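Extracellular ligand-binding receptor (Desulfohalobium retbaense DSM 5692, PDB 5ERE) probably senses small molecules outside the cell, pairing a leucine-binding-protein-like module that holds 2-oxo-4-methylpentanoic acid with a tandem PAS sensor that holds cytosine. Local coordinates at residues E115-L119 and V207-P211; T230-Y234 and G253-V257; D237-M241 and G256-Y260; S305-F310 and H471-V475. All coordinates share one frame; numbering follows the deposited sequence.

Contact 1 of 4, residues E115-L119 and V207-P211. With COI (2-oxo-4-methylpentanoic acid), chain B.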
loop_
_atom_site.group_PDB
_atom_site.type_symbol
_atom_site.label_atom_id
_atom_site.label_comp_id
_atom_site.label_asym_id
_atom_site.label_seq_id
_atom_site.Cartn_x
_atom_site.Cartn_y
_atom_site.Cartn_z
ATOM N N GLU A 115 3.755 4.716 2.520
ATOM C CA GLU A 115 2.579 5.476 2.901
ATOM C C GLU A 115 2.090 6.302 1.699
ATOM O O GLU A 115 0.881 6.440 1.471
ATOM C CB GLU A 115 2.863 6.398 4.110
ATOM C CG GLU A 115 1.605 7.146 4.573
ATOM C CD GLU A 115 1.804 8.018 5.800
ATOM O OE1 GLU A 115 2.955 8.201 6.237
ATOM O OE2 GLU A 115 0.791 8.528 6.339
ATOM N N GLN A 116 3.040 6.817 0.918
ATOM C CA GLN A 116 2.726 7.592 -0.310
ATOM C C GLN A 116 1.973 6.761 -1.372
ATOM O O GLN A 116 0.988 7.233 -1.964
ATOM C CB GLN A 116 4.023 8.150 -0.911
ATOM C CG GLN A 116 3.781 9.243 -1.936
ATOM C CD GLN A 116 3.392 8.695 -3.294
ATOM O OE1 GLN A 116 3.954 7.694 -3.764
ATOM N NE2 GLN A 116 2.398 9.334 -3.922
ATOM N N GLU A 117 2.408 5.512 -1.565
ATOM C CA GLU A 117 1.729 4.559 -2.459
ATOM C C GLU A 117 0.257 4.367 -2.084
ATOM O O GLU A 117 -0.609 4.236 -2.949
ATOM C CB GLU A 117 2.420 3.196 -2.422
ATOM C CG GLU A 117 3.330 2.896 -3.604
ATOM C CD GLU A 117 4.446 1.923 -3.253
ATOM O OE1 GLU A 117 4.178 0.846 -2.632
ATOM O OE2 GLU A 117 5.602 2.264 -3.591
ATOM N N GLN A 118 -0.025 4.339 -0.789
ATOM C CA GLN A 118 -1.401 4.166 -0.349
ATOM C C GLN A 118 -2.203 5.471 -0.528
ATOM O O GLN A 118 -3.327 5.449 -1.030
ATOM C CB GLN A 118 -1.434 3.693 1.099
ATOM C CG GLN A 118 -0.762 2.292 1.255
ATOM C CD GLN A 118 -0.973 1.664 2.617
ATOM O OE1 GLN A 118 -0.023 1.513 3.416
ATOM N NE2 GLN A 118 -2.221 1.278 2.893
ATOM N N LEU A 119 -1.635 6.591 -0.082
ATOM C CA LEU A 119 -2.304 7.874 -0.191
ATOM C C LEU A 119 -2.654 8.192 -1.662
ATOM O O LEU A 119 -3.693 8.795 -1.930
ATOM C CB LEU A 119 -1.424 8.984 0.415
ATOM C CG LEU A 119 -1.953 10.429 0.436
ATOM C CD1 LEU A 119 -3.125 10.585 1.367
ATOM C CD2 LEU A 119 -0.848 11.390 0.856
ATOM N N VAL A 207 -5.976 16.988 3.111
ATOM C CA VAL A 207 -5.431 15.634 3.085
ATOM C C VAL A 207 -4.157 15.631 3.920
ATOM O O VAL A 207 -3.348 16.550 3.828
ATOM C CB VAL A 207 -5.119 15.165 1.652
ATOM C CG1 VAL A 207 -4.561 13.743 1.635
ATOM C CG2 VAL A 207 -6.359 15.290 0.747
ATOM N N GLY A 208 -3.968 14.603 4.742
ATOM C CA GLY A 208 -2.772 14.540 5.558
ATOM C C GLY A 208 -2.272 13.124 5.684
ATOM O O GLY A 208 -2.762 12.228 4.996
ATOM N N THR A 209 -1.280 12.949 6.552
ATOM C CA THR A 209 -0.547 11.684 6.694
ATOM C C THR A 209 -0.455 11.336 8.188
ATOM O O THR A 209 -1.008 12.047 9.046
ATOM C CB THR A 209 0.873 11.776 6.041
ATOM O OG1 THR A 209 1.691 12.707 6.750
ATOM C CG2 THR A 209 0.783 12.204 4.552
ATOM N N ARG A 210 0.282 10.273 8.503
ATOM C CA ARG A 210 0.281 9.666 9.845
ATOM C C ARG A 210 0.359 10.649 11.035
ATOM O O ARG A 210 -0.438 10.565 11.944
ATOM C CB ARG A 210 1.442 8.630 9.912
ATOM C CG ARG A 210 1.814 8.137 11.323
ATOM C CD ARG A 210 3.145 7.274 11.258
ATOM N NE ARG A 210 4.120 7.989 10.440
ATOM C CZ ARG A 210 4.968 8.903 10.884
ATOM N NH1 ARG A 210 5.024 9.203 12.159
ATOM N NH2 ARG A 210 5.766 9.542 10.028
ATOM N N PRO A 211 1.315 11.589 11.034
ATOM C CA PRO A 211 1.502 12.556 12.126
ATOM C C PRO A 211 0.313 13.465 12.441
ATOM O O PRO A 211 0.271 14.051 13.526
ATOM C CB PRO A 211 2.665 13.418 11.617
ATOM C CG PRO A 211 3.371 12.539 10.665
ATOM C CD PRO A 211 2.289 11.827 9.959
HETATM C C1 COI B . 8.615 11.760 11.045
HETATM O O1 COI B . 9.722 12.333 10.860
HETATM O O2 COI B . 8.255 10.765 10.369
HETATM C C2 COI B . 7.742 12.255 12.148
HETATM O O3 COI B . 6.651 11.752 12.337
HETATM C C3 COI B . 8.323 13.360 12.997
HETATM C C4 COI B . 7.294 13.882 13.935
HETATM C C5 COI B . 8.025 14.498 15.109
HETATM C C6 COI B . 6.490 14.889 13.125
HETATM O O HOH W 1 4.333 6.552 7.819
#

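Contact 2 of 4, residues T230-Y234 and G253-V257. With COI (2-oxo-4-methylpentanoic acid), chain B.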
loop_
_atom_site.group_PDB
_atom_site.type_symbol
_atom_site.label_atom_id
_atom_site.label_comp_id
_atom_site.label_asym_id
_atom_site.label_seq_id
_atom_site.Cartn_x
_atom_site.Cartn_y
_atom_site.Cartn_z
ATOM N N THR A 230 -3.823 9.194 5.676
ATOM C CA THR A 230 -3.347 7.831 5.847
ATOM C C THR A 230 -2.834 7.640 7.262
ATOM O O THR A 230 -2.292 8.563 7.870
ATOM C CB THR A 230 -2.271 7.481 4.847
ATOM O OG1 THR A 230 -1.344 8.556 4.704
ATOM C CG2 THR A 230 -2.888 7.168 3.519
ATOM N N TYR A 231 -3.039 6.435 7.801
ATOM C CA TYR A 231 -2.737 6.179 9.196
ATOM C C TYR A 231 -2.568 4.650 9.456
ATOM O O TYR A 231 -3.278 3.844 8.856
ATOM C CB TYR A 231 -3.842 6.741 10.075
ATOM C CG TYR A 231 -3.448 6.869 11.508
ATOM C CD1 TYR A 231 -2.663 7.920 11.925
ATOM C CD2 TYR A 231 -3.864 5.932 12.443
ATOM C CE1 TYR A 231 -2.277 8.030 13.235
ATOM C CE2 TYR A 231 -3.493 6.029 13.760
ATOM C CZ TYR A 231 -2.703 7.067 14.153
ATOM O OH TYR A 231 -2.341 7.155 15.458
ATOM N N PRO A 232 -1.625 4.265 10.327
ATOM C CA PRO A 232 -1.529 2.828 10.729
ATOM C C PRO A 232 -2.823 2.243 11.235
ATOM O O PRO A 232 -3.538 2.902 11.971
ATOM C CB PRO A 232 -0.491 2.832 11.842
ATOM C CG PRO A 232 0.299 4.095 11.628
ATOM C CD PRO A 232 -0.668 5.102 11.061
ATOM N N SER A 233 -3.141 1.015 10.852
ATOM C CA SER A 233 -4.475 0.497 11.155
ATOM C C SER A 233 -4.641 -0.261 12.482
ATOM O O SER A 233 -5.574 -1.040 12.594
ATOM C CB SER A 233 -4.941 -0.438 10.043
ATOM O OG SER A 233 -4.297 -1.669 10.145
ATOM N N TYR A 234 -3.803 -0.021 13.484
ATOM C CA TYR A 234 -3.923 -0.781 14.749
ATOM C C TYR A 234 -5.267 -0.476 15.409
ATOM O O TYR A 234 -5.757 0.655 15.314
ATOM C CB TYR A 234 -2.773 -0.435 15.703
ATOM C CG TYR A 234 -2.710 1.015 16.107
ATOM C CD1 TYR A 234 -3.568 1.537 17.078
ATOM C CD2 TYR A 234 -1.783 1.873 15.525
ATOM C CE1 TYR A 234 -3.513 2.885 17.431
ATOM C CE2 TYR A 234 -1.716 3.208 15.888
ATOM C CZ TYR A 234 -2.576 3.714 16.820
ATOM O OH TYR A 234 -2.493 5.060 17.142
ATOM N N GLY A 253 -1.595 8.744 20.850
ATOM C CA GLY A 253 -1.616 8.559 19.416
ATOM C C GLY A 253 -0.510 7.636 18.931
ATOM O O GLY A 253 0.054 6.873 19.702
ATOM N N PHE A 254 -0.191 7.734 17.646
ATOM C CA PHE A 254 0.747 6.820 17.007
ATOM C C PHE A 254 2.068 6.746 17.730
ATOM O O PHE A 254 2.663 5.657 17.888
ATOM C CB PHE A 254 1.044 7.237 15.548
ATOM C CG PHE A 254 2.262 6.589 15.016
ATOM C CD1 PHE A 254 2.207 5.279 14.583
ATOM C CD2 PHE A 254 3.475 7.246 15.028
ATOM C CE1 PHE A 254 3.348 4.625 14.147
ATOM C CE2 PHE A 254 4.620 6.605 14.599
ATOM C CZ PHE A 254 4.554 5.292 14.160
ATOM N N PHE A 255 2.566 7.902 18.136
ATOM C CA PHE A 255 3.926 7.932 18.639
ATOM C C PHE A 255 4.061 7.239 19.988
ATOM O O PHE A 255 5.048 6.572 20.218
ATOM C CB PHE A 255 4.412 9.353 18.740
ATOM C CG PHE A 255 4.397 10.067 17.417
ATOM C CD1 PHE A 255 5.489 9.995 16.574
ATOM C CD2 PHE A 255 3.266 10.784 17.008
ATOM C CE1 PHE A 255 5.493 10.648 15.330
ATOM C CE2 PHE A 255 3.260 11.437 15.753
ATOM C CZ PHE A 255 4.379 11.361 14.920
ATOM N N GLY A 256 3.090 7.442 20.870
ATOM C CA GLY A 256 3.005 6.675 22.105
ATOM C C GLY A 256 2.943 5.174 21.856
ATOM O O GLY A 256 3.681 4.401 22.472
ATOM N N VAL A 257 2.054 4.760 20.962
ATOM C CA VAL A 257 1.846 3.341 20.663
ATOM C C VAL A 257 3.149 2.726 20.155
ATOM O O VAL A 257 3.575 1.645 20.600
ATOM C CB VAL A 257 0.721 3.149 19.606
ATOM C CG1 VAL A 257 0.664 1.687 19.084
ATOM C CG2 VAL A 257 -0.610 3.588 20.160
HETATM C C1 COI B . 8.615 11.760 11.045
HETATM O O1 COI B . 9.722 12.333 10.860
HETATM O O2 COI B . 8.255 10.765 10.369
HETATM C C2 COI B . 7.742 12.255 12.148
HETATM O O3 COI B . 6.651 11.752 12.337
HETATM C C3 COI B . 8.323 13.360 12.997
HETATM C C4 COI B . 7.294 13.882 13.935
HETATM C C5 COI B . 8.025 14.498 15.109
HETATM C C6 COI B . 6.490 14.889 13.125
#

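Contact 3 of 4, residues D237-M241 and G256-Y260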
loop_
_atom_site.group_PDB
_atom_site.type_symbol
_atom_site.label_atom_id
_atom_site.label_comp_id
_atom_site.label_asym_id
_atom_site.label_seq_id
_atom_site.Cartn_x
_atom_site.Cartn_y
_atom_site.Cartn_z
ATOM N N ASP A 237 -7.940 -1.964 20.967
ATOM C CA ASP A 237 -8.230 -2.976 21.972
ATOM C C ASP A 237 -7.040 -3.346 22.829
ATOM O O ASP A 237 -7.188 -4.048 23.826
ATOM C CB ASP A 237 -8.802 -4.221 21.300
ATOM C CG ASP A 237 -10.188 -3.969 20.715
ATOM O OD1 ASP A 237 -10.826 -2.962 21.109
ATOM O OD2 ASP A 237 -10.640 -4.769 19.866
ATOM N N HIS A 238 -5.864 -2.852 22.489
ATOM C CA HIS A 238 -4.683 -3.232 23.246
ATOM C C HIS A 238 -4.709 -2.570 24.625
ATOM O O HIS A 238 -5.067 -1.402 24.720
ATOM C CB HIS A 238 -3.413 -2.837 22.486
ATOM C CG HIS A 238 -2.178 -3.464 23.038
ATOM N ND1 HIS A 238 -1.506 -2.946 24.122
ATOM C CD2 HIS A 238 -1.490 -4.569 22.664
ATOM C CE1 HIS A 238 -0.463 -3.711 24.404
ATOM N NE2 HIS A 238 -0.429 -4.700 23.529
ATOM N N PRO A 239 -4.333 -3.304 25.692
ATOM C CA PRO A 239 -4.307 -2.770 27.059
ATOM C C PRO A 239 -3.495 -1.494 27.292
ATOM O O PRO A 239 -3.740 -0.821 28.284
ATOM C CB PRO A 239 -3.671 -3.915 27.859
ATOM C CG PRO A 239 -4.025 -5.117 27.104
ATOM C CD PRO A 239 -3.952 -4.733 25.682
ATOM N N PHE A 240 -2.526 -1.201 26.431
ATOM C CA PHE A 240 -1.744 0.023 26.525
ATOM C C PHE A 240 -2.605 1.273 26.350
ATOM O O PHE A 240 -2.412 2.222 27.078
ATOM C CB PHE A 240 -0.639 0.046 25.471
ATOM C CG PHE A 240 0.054 1.388 25.346
ATOM C CD1 PHE A 240 0.938 1.824 26.319
ATOM C CD2 PHE A 240 -0.213 2.214 24.288
ATOM C CE1 PHE A 240 1.561 3.065 26.204
ATOM C CE2 PHE A 240 0.417 3.437 24.165
ATOM C CZ PHE A 240 1.302 3.852 25.128
HETATM N N MSE A 241 -3.529 1.259 25.391
HETATM C CA MSE A 241 -4.433 2.408 25.125
HETATM C C MSE A 241 -5.097 2.875 26.418
HETATM O O MSE A 241 -4.979 4.017 26.834
HETATM C CB MSE A 241 -5.557 2.044 24.144
HETATM C CG MSE A 241 -5.150 1.337 22.918
HETATM SE SE MSE A 241 -3.946 2.441 21.940
HETATM C CE MSE A 241 -2.677 0.993 21.827
ATOM N N GLY A 256 3.090 7.442 20.870
ATOM C CA GLY A 256 3.005 6.675 22.105
ATOM C C GLY A 256 2.943 5.174 21.856
ATOM O O GLY A 256 3.681 4.401 22.472
ATOM N N VAL A 257 2.054 4.760 20.962
ATOM C CA VAL A 257 1.846 3.341 20.663
ATOM C C VAL A 257 3.149 2.726 20.155
ATOM O O VAL A 257 3.575 1.645 20.600
ATOM C CB VAL A 257 0.721 3.149 19.606
ATOM C CG1 VAL A 257 0.664 1.687 19.084
ATOM C CG2 VAL A 257 -0.610 3.588 20.160
ATOM N N GLU A 258 3.779 3.421 19.225
ATOM C CA GLU A 258 5.049 3.003 18.678
ATOM C C GLU A 258 6.148 2.908 19.732
ATOM O O GLU A 258 6.981 1.998 19.704
ATOM C CB GLU A 258 5.513 3.991 17.576
ATOM C CG GLU A 258 6.841 3.604 16.940
ATOM C CD GLU A 258 7.365 4.669 15.939
ATOM O OE1 GLU A 258 7.401 5.878 16.309
ATOM O OE2 GLU A 258 7.743 4.274 14.808
ATOM N N ALA A 259 6.203 3.908 20.593
ATOM C CA ALA A 259 7.243 3.983 21.581
ATOM C C ALA A 259 7.024 2.867 22.632
ATOM O O ALA A 259 7.989 2.275 23.095
ATOM C CB ALA A 259 7.274 5.329 22.227
ATOM N N TYR A 260 5.769 2.548 22.941
ATOM C CA TYR A 260 5.464 1.450 23.829
ATOM C C TYR A 260 5.964 0.112 23.248
ATOM O O TYR A 260 6.545 -0.702 23.978
ATOM C CB TYR A 260 3.939 1.365 24.117
ATOM C CG TYR A 260 3.560 0.192 24.973
ATOM C CD1 TYR A 260 3.612 0.282 26.358
ATOM C CD2 TYR A 260 3.154 -1.021 24.403
ATOM C CE1 TYR A 260 3.273 -0.819 27.177
ATOM C CE2 TYR A 260 2.816 -2.122 25.211
ATOM C CZ TYR A 260 2.873 -2.007 26.587
ATOM O OH TYR A 260 2.522 -3.076 27.389
#

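Contact 4 of 4, residues S305-F310 and H471-V475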
loop_
_atom_site.group_PDB
_atom_site.type_symbol
_atom_site.label_atom_id
_atom_site.label_comp_id
_atom_site.label_asym_id
_atom_site.label_seq_id
_atom_site.Cartn_x
_atom_site.Cartn_y
_atom_site.Cartn_z
ATOM N N SER A 305 7.190 -3.021 8.892
ATOM C CA SER A 305 6.065 -2.876 7.978
ATOM C C SER A 305 4.790 -3.321 8.703
ATOM O O SER A 305 4.781 -4.325 9.419
ATOM C CB SER A 305 6.318 -3.703 6.706
ATOM O OG SER A 305 5.134 -3.941 6.003
ATOM N N TYR A 306 3.720 -2.558 8.514
ATOM C CA TYR A 306 2.412 -2.921 9.037
ATOM C C TYR A 306 1.354 -2.134 8.249
ATOM O O TYR A 306 1.660 -1.083 7.665
ATOM C CB TYR A 306 2.300 -2.640 10.527
ATOM C CG TYR A 306 2.966 -1.388 11.045
ATOM C CD1 TYR A 306 4.270 -1.415 11.514
ATOM C CD2 TYR A 306 2.267 -0.183 11.125
ATOM C CE1 TYR A 306 4.875 -0.310 12.032
ATOM C CE2 TYR A 306 2.880 0.961 11.638
ATOM C CZ TYR A 306 4.192 0.890 12.070
ATOM O OH TYR A 306 4.855 1.958 12.628
ATOM N N PRO A 307 0.126 -2.645 8.211
ATOM C CA PRO A 307 -0.823 -1.999 7.288
ATOM C C PRO A 307 -1.325 -0.611 7.740
ATOM O O PRO A 307 -1.294 -0.271 8.928
ATOM C CB PRO A 307 -1.974 -3.009 7.215
ATOM C CG PRO A 307 -1.860 -3.830 8.516
ATOM C CD PRO A 307 -0.405 -3.903 8.801
ATOM N N TYR A 308 -1.729 0.184 6.744
ATOM C CA TYR A 308 -2.314 1.508 6.910
ATOM C C TYR A 308 -3.726 1.514 6.320
ATOM O O TYR A 308 -4.074 0.699 5.424
ATOM C CB TYR A 308 -1.485 2.621 6.191
ATOM C CG TYR A 308 -0.297 3.179 6.939
ATOM C CD1 TYR A 308 0.613 2.348 7.577
ATOM C CD2 TYR A 308 -0.072 4.530 6.992
ATOM C CE1 TYR A 308 1.702 2.864 8.252
ATOM C CE2 TYR A 308 0.999 5.054 7.660
ATOM C CZ TYR A 308 1.889 4.191 8.306
ATOM O OH TYR A 308 2.959 4.675 8.985
ATOM N N ILE A 309 -4.523 2.462 6.805
ATOM C CA ILE A 309 -5.853 2.698 6.278
ATOM C C ILE A 309 -6.051 4.192 6.058
ATOM O O ILE A 309 -5.268 5.030 6.532
ATOM C CB ILE A 309 -6.973 2.231 7.195
ATOM C CG1 ILE A 309 -6.746 2.763 8.620
ATOM C CG2 ILE A 309 -7.043 0.743 7.165
ATOM C CD1 ILE A 309 -7.978 2.748 9.516
ATOM N N PHE A 310 -7.126 4.491 5.364
ATOM C CA PHE A 310 -7.646 5.853 5.343
ATOM C C PHE A 310 -8.526 6.162 6.533
ATOM O O PHE A 310 -9.379 5.357 6.934
ATOM C CB PHE A 310 -8.398 6.086 4.055
ATOM C CG PHE A 310 -7.498 6.264 2.888
ATOM C CD1 PHE A 310 -6.861 7.467 2.686
ATOM C CD2 PHE A 310 -7.274 5.226 2.001
ATOM C CE1 PHE A 310 -6.008 7.644 1.596
ATOM C CE2 PHE A 310 -6.430 5.394 0.911
ATOM C CZ PHE A 310 -5.792 6.606 0.720
ATOM N N HIS A 471 -1.950 -3.977 -1.688
ATOM C CA HIS A 471 -0.691 -3.913 -0.957
ATOM C C HIS A 471 -0.747 -2.899 0.221
ATOM O O HIS A 471 -0.949 -1.684 0.033
ATOM C CB HIS A 471 0.444 -3.573 -1.954
ATOM C CG HIS A 471 1.818 -3.701 -1.382
ATOM N ND1 HIS A 471 2.195 -4.769 -0.579
ATOM C CD2 HIS A 471 2.900 -2.902 -1.469
ATOM C CE1 HIS A 471 3.444 -4.603 -0.197
ATOM N NE2 HIS A 471 3.900 -3.481 -0.729
ATOM N N ASN A 472 -0.632 -3.449 1.428
ATOM C CA ASN A 472 -0.465 -2.738 2.710
ATOM C C ASN A 472 -1.774 -2.168 3.264
ATOM O O ASN A 472 -1.767 -1.529 4.296
ATOM C CB ASN A 472 0.619 -1.633 2.595
ATOM C CG ASN A 472 2.033 -2.201 2.613
ATOM O OD1 ASN A 472 2.310 -3.138 3.349
ATOM N ND2 ASN A 472 2.936 -1.628 1.815
ATOM N N PHE A 473 -2.893 -2.468 2.614
ATOM C CA PHE A 473 -4.208 -2.213 3.184
ATOM C C PHE A 473 -4.638 -3.487 3.895
ATOM O O PHE A 473 -4.353 -4.585 3.407
ATOM C CB PHE A 473 -5.247 -1.847 2.129
ATOM C CG PHE A 473 -5.041 -0.507 1.495
ATOM C CD1 PHE A 473 -5.561 0.623 2.084
ATOM C CD2 PHE A 473 -4.318 -0.376 0.298
ATOM C CE1 PHE A 473 -5.382 1.887 1.501
ATOM C CE2 PHE A 473 -4.147 0.894 -0.295
ATOM C CZ PHE A 473 -4.683 2.015 0.321
ATOM N N PRO A 474 -5.350 -3.354 5.018
ATOM C CA PRO A 474 -5.813 -4.591 5.680
ATOM C C PRO A 474 -7.100 -5.131 5.068
ATOM O O PRO A 474 -8.144 -5.103 5.683
ATOM C CB PRO A 474 -6.040 -4.137 7.127
ATOM C CG PRO A 474 -6.580 -2.716 6.935
ATOM C CD PRO A 474 -5.696 -2.155 5.796
ATOM N N VAL A 475 -7.021 -5.620 3.846
ATOM C CA VAL A 475 -8.183 -6.118 3.124
ATOM C C VAL A 475 -7.706 -7.284 2.295
ATOM O O VAL A 475 -6.522 -7.407 2.050
ATOM C CB VAL A 475 -8.830 -5.049 2.150
ATOM C CG1 VAL A 475 -9.075 -3.744 2.847
ATOM C CG2 VAL A 475 -7.943 -4.835 0.908
#

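Contact 1 of 4, residues E115-L119 and V207-P211
E115 of helix 112-123 touches R210 where strand 205-208 of this periplasmic-binding-protein fold gives way to a short 3-10 segment at the ligand pocket. R210 forms the first shell: its side chain bends at chi3 and offers the guanidinium edge to 2-oxo-4-methylpentanoic acid, NH2 donating to carboxylate O2 at 2.8 Å and NH1 to keto O3 at 3.0 Å. E115 stands behind it as a second shell. Its OE2 accepts from R210 N at 2.8 Å through the syn lone pair, with a somewhat bent N-H...O angle of 140°. An extended side chain, with CG anti to the backbone N (chi1 -177°), carries the carboxylate that far, and it crosses both T209 and R210 at about a right angle. The second oxygen works at longer range: E115 OE1 lies 4.4 Å from R210 NE, beyond a salt bridge, and a water bridges the two, so that the negative charge probably helps to steady the guanidinium.

Farther out, E115 OE2 also touches T209 CB at 3.3 Å and is hydrogen-bonded to OG1 of T230 on the neighbouring strand, so this buried oxygen is gripped twice. One helical turn on from E115, L119 continues the contact, and W142 of helix 137-149 covers the same apolar patch. There L119 CD2 meets T209 CG2, while L119 CD1 packs tightly on V207 CG1 at 3.5 Å.

Contact 2 of 4, residues T230-Y234 and G253-V257
Chi1 of -164° swings the Y231 ring away from its own backbone N and carries the hydroxyl to the start of helix 254-271, where Y231 OH lies 3.4 Å from F254 CB. Y234, two residues past the end of the strand, takes a different rotamer: with chi1 at 61° its CG sits between backbone N and carbonyl carbon, and the phenol leans back to the same place. The hydroxyls Y231 OH and Y234 OH are hydrogen-bonded at 2.7 Å, Y234 OH meeting the Y231 ring at its edge, in plane. V257, a turn on from F254 in the helix, lays CG1 over the centre of the Y234 face, a CH-pi contact 4.3 Å from the centroid and 10° off the normal. P232 CG touches F254 CD1 at 3.7 Å, the two side chains crossing at about a right angle. A phenylalanine in place of Y231 would probably leave Y234 OH without this hydroxyl mate and open a gap beside F254 CB. Next to F254 in the chain, F255 turns its ring to the ligand and presents its edge to keto O3, 3.4 Å from F255 CE1. Strand 228-232 thus packs on the first turn of a helix that contributes F255 to the ligand pocket of this leucine-binding-protein-like module.

Contact 3 of 4, residues D237-M241 and G256-Y260
F240 and Y260 lie antiparallel, each ring receiving the other's CB over one face. F240 CB stands 4.0 Å from the centroid of the Y260 ring and only 7° off its normal; Y260 CB returns the contact at 3.7 Å from the F240 centroid, 15° off. The planes are tilted obliquely, and these two reciprocal CH-pi contacts carry the pair. Both side chains point their CG anti to the backbone N (chi1 170° in F240), which sends each toward the partner helix, 239-248 against 254-271. The far end of the F240 ring lies against the backbone of the second helix, F240 CZ being 3.6 Å from G256 O. H238 completes the aromatic cluster, its CE1 at 3.7 Å from Y260 CE2 with the rings oblique. Selenomethionine M241 curls back to lay CE on V257 CG2.

An alanine at F240 is likely to open a gap between the two helices and leave the Y260 face uncovered on this side. H238 serves as N-cap, its ND1 accepting from F240 N at 3.1 Å in a bond nearly straight at the N-H, though the donor is tilted out of the imidazole plane. Y260 OH is hydrogen-bonded to E31 of helix 15-32. The acceptor role of ND1 is consistent with that nitrogen being unprotonated in this crystal, while the helix pairing itself rests on apolar and CH-pi packing.

Contact 4 of 4, residues S305-F310 and H471-V475
The backbone of strand 304-314 meets the loop that follows helix 461-470 closest at P307 and N472, whose CA atoms are 4.7 Å apart, and beside this point one hydrogen bond joins the segments, Y308 N donating to N472 O at 3.0 Å from nearly along the C=O axis (C=O...N 177°). Beyond N472 the loop lays two side chains on the strand. P474, the centre of an inverse gamma turn, brings CD to 3.3 Å from Y308 O and packs the same atom tightly on I309 CG2 at 3.5 Å, the two side chains crossing at about a right angle. I309 turns that methyl to the proline because its CG1 takes the position between backbone N and carbonyl carbon (chi1 50°). F473 points its edge at F310, F473 CE1 to F310 CE2 at 3.7 Å, and L328 of helix 324-357 touches its ring as well. The polar atoms are shared with helix 112-123: Q118 NE2 donates to Y308 O and, weakly, to N472 O. Y308 O and N472 O lie only 3.4 Å apart, so the amide that faces both probably eases their mutual repulsion, while a backbone hydrogen bond together with proline and aromatic packing holds the binding-protein module to the loop leading into strand 476-480.

Overall arrangement
From the N terminus, contact 1 is the first to open and closes a loop of 87 residues from helix 112-123 to the end of strand 205-208. Contact 2 starts on the adjacent strand, 228-232, and closes 18 residues against helix 254-271. Contact 3 opens within that loop and closes 14 residues, but it runs on past the end of contact 2 along the same helix, sharing G256 and V257, so the two cross and do not nest. Contact 4 follows in series and spans 160 residues, tying strand 304-314 to the loop before strand 476-480. Contacts 1, 2 and 4 meet on one mixed sheet, where Y231 pairs with I309, and contacts 1 and 2 share the bound keto acid.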